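Local coordinates for BB0689 (Borrelia burgdorferi, PDB 4D53), which is an outer surface lipoprotein of the bacterial CAP superfamily whose precise biochemical role is not established, at residues E39-E44 and V128-K133. Numbering follows the deposited sequence.
Sequences EKVAKE and VVLFGK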
loop_
_atom_site.group_PDB
_atom_site.type_symbol
_atom_site.label_atom_id
_atom_site.label_comp_id
_atom_site.label_asym_id
_atom_site.label_seq_id
_atom_site.Cartn_x
_atom_site.Cartn_y
_atom_site.Cartn_z
ATOM N N GLU A 39 -6.834 1.316 -4.445
ATOM C CA GLU A 39 -7.362 0.800 -3.193
ATOM C C GLU A 39 -7.936 -0.635 -3.351
ATOM O O GLU A 39 -7.750 -1.486 -2.484
ATOM C CB GLU A 39 -8.443 1.701 -2.598
ATOM C CG GLU A 39 -7.864 2.937 -1.906
ATOM C CD GLU A 39 -8.851 3.647 -1.039
ATOM O OE1 GLU A 39 -10.015 3.681 -1.447
ATOM O OE2 GLU A 39 -8.516 4.246 -0.005
ATOM N N LYS A 40 -8.595 -0.876 -4.484
ATOM C CA LYS A 40 -9.207 -2.204 -4.737
ATOM C C LYS A 40 -8.103 -3.261 -4.953
ATOM O O LYS A 40 -8.171 -4.340 -4.370
ATOM C CB LYS A 40 -10.118 -2.155 -5.965
ATOM C CG LYS A 40 -10.847 -3.475 -6.279
ATOM C CD LYS A 40 -11.284 -3.688 -7.724
ATOM C CE LYS A 40 -12.059 -2.512 -8.281
ATOM N NZ LYS A 40 -12.175 -2.644 -9.774
ATOM N N VAL A 41 -7.092 -2.936 -5.724
ATOM C CA VAL A 41 -5.970 -3.861 -5.989
ATOM C C VAL A 41 -5.236 -4.172 -4.665
ATOM O O VAL A 41 -4.908 -5.322 -4.424
ATOM C CB VAL A 41 -5.024 -3.291 -7.061
ATOM C CG1 VAL A 41 -3.818 -4.176 -7.316
ATOM C CG2 VAL A 41 -5.788 -3.104 -8.395
ATOM N N ALA A 42 -4.980 -3.148 -3.842
ATOM C CA ALA A 42 -4.273 -3.332 -2.567
ATOM C C ALA A 42 -5.055 -4.219 -1.641
ATOM O O ALA A 42 -4.473 -5.072 -0.966
ATOM C CB ALA A 42 -3.983 -1.974 -1.918
ATOM N N LYS A 43 -6.385 -4.046 -1.548
ATOM C CA LYS A 43 -7.187 -4.868 -0.723
ATOM C C LYS A 43 -7.215 -6.347 -1.149
ATOM O O LYS A 43 -7.037 -7.238 -0.324
ATOM C CB LYS A 43 -8.643 -4.327 -0.608
ATOM C CG LYS A 43 -9.539 -5.164 0.294
ATOM C CD LYS A 43 -10.978 -4.569 0.378
ATOM C CE LYS A 43 -11.839 -5.287 1.402
ATOM N NZ LYS A 43 -13.186 -4.685 1.463
ATOM N N GLU A 44 -7.332 -6.563 -2.442
ATOM C CA GLU A 44 -7.395 -7.944 -2.968
ATOM C C GLU A 44 -6.098 -8.672 -2.693
ATOM O O GLU A 44 -6.071 -9.847 -2.271
ATOM C CB GLU A 44 -7.637 -7.918 -4.467
ATOM C CG GLU A 44 -9.077 -7.490 -4.770
ATOM C CD GLU A 44 -9.528 -7.704 -6.239
ATOM O OE1 GLU A 44 -8.755 -8.302 -7.084
ATOM O OE2 GLU A 44 -10.687 -7.239 -6.478
ATOM N N VAL A 128 -0.831 -3.038 2.688
ATOM C CA VAL A 128 -0.407 -2.942 1.288
ATOM C C VAL A 128 -0.640 -1.522 0.794
ATOM O O VAL A 128 -1.818 -1.070 0.791
ATOM C CB VAL A 128 -1.123 -3.948 0.349
ATOM C CG1 VAL A 128 -0.726 -3.763 -1.128
ATOM C CG2 VAL A 128 -0.947 -5.419 0.806
ATOM N N VAL A 129 0.418 -0.842 0.310
ATOM C CA VAL A 129 0.258 0.548 -0.207
ATOM C C VAL A 129 0.837 0.632 -1.585
ATOM O O VAL A 129 1.961 0.248 -1.811
ATOM C CB VAL A 129 0.756 1.633 0.758
ATOM C CG1 VAL A 129 0.562 3.047 0.167
ATOM C CG2 VAL A 129 0.175 1.465 2.154
ATOM N N LEU A 130 0.027 1.074 -2.550
ATOM C CA LEU A 130 0.385 1.194 -3.927
ATOM C C LEU A 130 0.428 2.681 -4.352
ATOM O O LEU A 130 -0.364 3.479 -3.879
ATOM C CB LEU A 130 -0.672 0.514 -4.816
ATOM C CG LEU A 130 -0.936 -0.994 -4.520
ATOM C CD1 LEU A 130 -2.073 -1.659 -5.367
ATOM C CD2 LEU A 130 0.339 -1.765 -4.756
ATOM N N PHE A 131 1.342 2.940 -5.265
ATOM C CA PHE A 131 1.549 4.236 -5.867
ATOM C C PHE A 131 1.510 4.049 -7.369
ATOM O O PHE A 131 2.009 3.024 -7.932
ATOM C CB PHE A 131 2.920 4.850 -5.489
ATOM C CG PHE A 131 3.164 4.994 -4.016
ATOM C CD1 PHE A 131 3.539 3.904 -3.268
ATOM C CD2 PHE A 131 3.036 6.194 -3.389
ATOM C CE1 PHE A 131 3.706 4.013 -1.906
ATOM C CE2 PHE A 131 3.256 6.345 -2.047
ATOM C CZ PHE A 131 3.562 5.234 -1.269
ATOM N N GLY A 132 0.915 5.039 -8.076
ATOM C CA GLY A 132 0.809 4.890 -9.513
ATOM C C GLY A 132 0.668 6.205 -10.308
ATOM O O GLY A 132 0.294 7.219 -9.770
ATOM N N LYS A 133 0.967 6.109 -11.587
ATOM C CA LYS A 133 0.769 7.252 -12.544
ATOM C C LYS A 133 0.069 6.652 -13.739
ATOM O O LYS A 133 0.547 5.640 -14.232
ATOM C CB LYS A 133 2.152 7.764 -12.928
ATOM C CG LYS A 133 2.272 8.888 -13.945
ATOM C CD LYS A 133 1.439 10.076 -13.585
ATOM C CE LYS A 133 1.439 11.066 -14.757
ATOM N NZ LYS A 133 0.233 11.917 -14.675
#
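Val-128 meets Ala-42 where the two backbones come nearest, their CA atoms 5.5 Å apart. Its CG1, held anti to the backbone N (chi1 176°), is thereby placed against Ala-42 CB at 3.8 Å. Val-128 CB is 3.8 Å from Ala-42 O, so the valine packs on both the methyl and carbonyl of one helix residue. Ala-42 CB rests 3.6 Å from Val-128 O in plain van der Waals contact; no hydrogen bond crosses between the segments. Val-129 points away from the helix, in keeping with strand alternation, and packs on Ile-81 and Ile-113. Leu-130 turns back, and its CD1 does the reaching: it is 3.6 Å from Val-41 CG1, the two side chains crossing at about a right angle, and also 3.6 Å from Ala-42 N. The leucine branch therefore lies against the helix backbone beside the small alanine. Beyond it the strand diverges, and Phe-131 packs on Ile-113 and Ile-81 of the flanking strands. The segment axes run roughly antiparallel (147°), 7.9 Å apart at closest approach. Helix 36-52 thus lies on one face of the mixed sheet, against strand 125-134, which pairs with 112-119 and 75-84, a helix-on-sheet layer of the CAP domain's alpha-beta-alpha sandwich.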